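Local coordinates for oxidoreductase, NAD-binding/iron-sulfur cluster-binding protein (Nitratireductor pacificus pht-3B, PDB 6ZXU) that probably removes halogens from organohalides by reductive chemistry at a bound cobalamin, fed with electrons by two [4Fe-4S] clusters, at residues Arg475-Ser478 with Glu483-His486. Residues are numbered along the deposited sequence; the frame is centred on the assembly and turned at random.
Sequences RSHS and EVIH
His477 ND1 accepts the backbone N-H of Glu483 in a nearly straight hydrogen bond: N to ND1 is 3.2 Å, the angle at the hydrogen is 169°, and the donor is tilted moderately from the ring plane. Since ND1 acts as acceptor, a neutral ring with its proton on NE2 is the likely form, and NE2 is hydrogen-bonded to Thr520 OG1 on the adjacent strand 514-521. The imidazole spans from the edge strand 474-477 of the antiparallel sheet to the loop leading into helix 486-492, its rotation fixed from both nitrogens. CG of His477 stands anti to its carbonyl carbon (chi1 -59°), which directs the ring at the loop. Val484 covers one face: its CG2 lies 4.2 Å from the centroid of the His477 ring, a CH-pi contact displaced toward His477 CG, which it approaches to 3.9 Å. Glu483 CB packs 4.0 Å from His477 CE1, and the extended glutamate chain crosses the imidazole at about a right angle. Glu483 OE1 pairs with Arg361 in a salt bridge and with Tyr419 OH in a hydrogen bond; Arg475 NE, 4.5 Å from Glu483 OE1, may add favourable charge, though no N-H points at it; Arg475 NH1 is hydrogen-bonded to Gly359 O. Beyond the ring, His477 O lies at the edge of the His486 ring, 3.2 Å from His486 NE2, itself hydrogen-bonded to Ser482 OG, as ND1 is to Ser516 OG. With His477 reduced to an alanine, the Glu483 N-H and Thr520 OG1 would probably lose their ring partner, and Val484 CG2 the surface it packs on. Val484 and His486 bind cobalamin, His486 through its backbone N, so this buried imidazole, polar at two nitrogens and apolar on the face under Val484, ties the cofactor-binding loop to the sheet.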
ATOM      1  N   ARG A 475     -14.743  11.190   6.874  1.00 18.64           N
ATOM      2  CA  ARG A 475     -13.850  10.578   7.829  1.00 17.05           C
ATOM      3  C   ARG A 475     -13.100   9.439   7.163  1.00 15.90           C
ATOM      4  O   ARG A 475     -13.710   8.619   6.463  1.00 12.35           O
ATOM      5  CB  ARG A 475     -14.640  10.050   8.995  1.00 17.10           C
ATOM      6  CG  ARG A 475     -13.736   9.464  10.024  1.00 17.27           C
ATOM      7  CD  ARG A 475     -14.335   9.262  11.342  1.00 18.68           C
ATOM      8  NE  ARG A 475     -13.389   8.550  12.211  1.00 20.33           N
ATOM      9  CZ  ARG A 475     -12.526   9.088  13.090  1.00 20.51           C
ATOM     10  NH1 ARG A 475     -12.437  10.406  13.257  1.00 20.18           N
ATOM     11  NH2 ARG A 475     -11.775   8.310  13.821  1.00 19.45           N
ATOM     12  N   SER A 476     -11.773   9.375   7.337  1.00 15.51           N
ATOM     13  CA  SER A 476     -11.030   8.206   6.799  1.00 15.58           C
ATOM     14  C   SER A 476     -11.019   7.065   7.814  1.00 14.08           C
ATOM     15  O   SER A 476     -11.275   7.232   8.991  1.00 15.42           O
ATOM     16  CB  SER A 476      -9.601   8.589   6.392  1.00 15.63           C
ATOM     17  OG  SER A 476      -8.841   8.859   7.492  1.00 17.30           O
ATOM     18  N   HIS A 477     -10.794   5.875   7.294  1.00 15.32           N
ATOM     19  CA  HIS A 477     -10.848   4.640   8.033  1.00 14.33           C
ATOM     20  C   HIS A 477      -9.605   3.812   7.765  1.00 16.11           C
ATOM     21  O   HIS A 477      -9.481   3.165   6.730  1.00 16.97           O
ATOM     22  CB  HIS A 477     -12.123   3.911   7.590  1.00 14.42           C
ATOM     23  CG  HIS A 477     -13.370   4.698   7.830  1.00 13.82           C
ATOM     24  ND1 HIS A 477     -14.022   4.742   9.025  1.00 15.00           N
ATOM     25  CD2 HIS A 477     -14.092   5.452   6.987  1.00 12.70           C
ATOM     26  CE1 HIS A 477     -15.101   5.480   8.910  1.00 12.76           C
ATOM     27  NE2 HIS A 477     -15.169   5.908   7.682  1.00 14.34           N
ATOM     28  N   SER A 478      -8.665   3.882   8.693  1.00 18.77           N
ATOM     29  CA  SER A 478      -7.316   3.355   8.568  1.00 19.71           C
ATOM     30  C   SER A 478      -7.121   2.055   9.313  1.00 17.77           C
ATOM     31  O   SER A 478      -7.996   1.575  10.010  1.00 18.68           O
ATOM     32  CB  SER A 478      -6.319   4.416   9.068  1.00 19.94           C
ATOM     33  OG  SER A 478      -6.467   4.543  10.482  1.00 19.83           O
ATOM     34  N   GLU A 483     -14.073   2.568  11.342  1.00 14.83           N
ATOM     35  CA  GLU A 483     -15.428   2.235  11.757  1.00 14.57           C
ATOM     36  C   GLU A 483     -16.237   1.437  10.718  1.00 15.84           C
ATOM     37  O   GLU A 483     -17.399   1.159  10.928  1.00 13.97           O
ATOM     38  CB  GLU A 483     -16.115   3.501  12.222  1.00 14.81           C
ATOM     39  CG  GLU A 483     -15.475   3.905  13.541  1.00 18.09           C
ATOM     40  CD  GLU A 483     -16.059   5.167  14.209  1.00 21.79           C
ATOM     41  OE1 GLU A 483     -16.765   5.949  13.576  1.00 20.25           O
ATOM     42  OE2 GLU A 483     -15.749   5.364  15.393  1.00 24.32           O
ATOM     43  N   VAL A 484     -15.621   1.120   9.548  1.00 13.05           N
ATOM     44  CA  VAL A 484     -16.254   0.336   8.510  1.00 14.22           C
ATOM     45  C   VAL A 484     -15.369  -0.882   8.223  1.00 15.76           C
ATOM     46  O   VAL A 484     -14.173  -0.826   8.418  1.00 14.42           O
ATOM     47  CB  VAL A 484     -16.505   1.094   7.212  1.00 16.13           C
ATOM     48  CG1 VAL A 484     -17.346   2.313   7.482  1.00 17.27           C
ATOM     49  CG2 VAL A 484     -15.236   1.489   6.492  1.00 16.31           C
ATOM     50  N   ILE A 485     -16.005  -1.972   7.818  1.00 15.27           N
ATOM     51  CA  ILE A 485     -15.309  -3.130   7.283  1.00 15.26           C
ATOM     52  C   ILE A 485     -15.021  -2.885   5.817  1.00 13.48           C
ATOM     53  O   ILE A 485     -15.945  -2.639   5.016  1.00 13.79           O
ATOM     54  CB  ILE A 485     -16.123  -4.368   7.487  1.00 15.74           C
ATOM     55  CG1 ILE A 485     -16.525  -4.429   8.958  1.00 18.40           C
ATOM     56  CG2 ILE A 485     -15.352  -5.591   7.023  1.00 17.30           C
ATOM     57  CD1 ILE A 485     -17.738  -5.307   9.194  1.00 21.04           C
ATOM     58  N   HIS A 486     -13.762  -2.956   5.412  1.00 12.40           N
ATOM     59  CA  HIS A 486     -13.405  -2.557   4.073  1.00 11.86           C
ATOM     60  C   HIS A 486     -13.887  -3.523   3.025  1.00 11.86           C
ATOM     61  O   HIS A 486     -14.276  -3.100   1.955  1.00 13.60           O
ATOM     62  CB  HIS A 486     -11.905  -2.397   3.901  1.00 14.39           C
ATOM     63  CG  HIS A 486     -11.322  -1.268   4.697  1.00 15.92           C
ATOM     64  ND1 HIS A 486     -10.175  -0.623   4.320  1.00 15.80           N
ATOM     65  CD2 HIS A 486     -11.725  -0.675   5.828  1.00 16.14           C
ATOM     66  CE1 HIS A 486      -9.882   0.319   5.204  1.00 16.11           C
ATOM     67  NE2 HIS A 486     -10.778   0.274   6.155  1.00 16.05           N
TER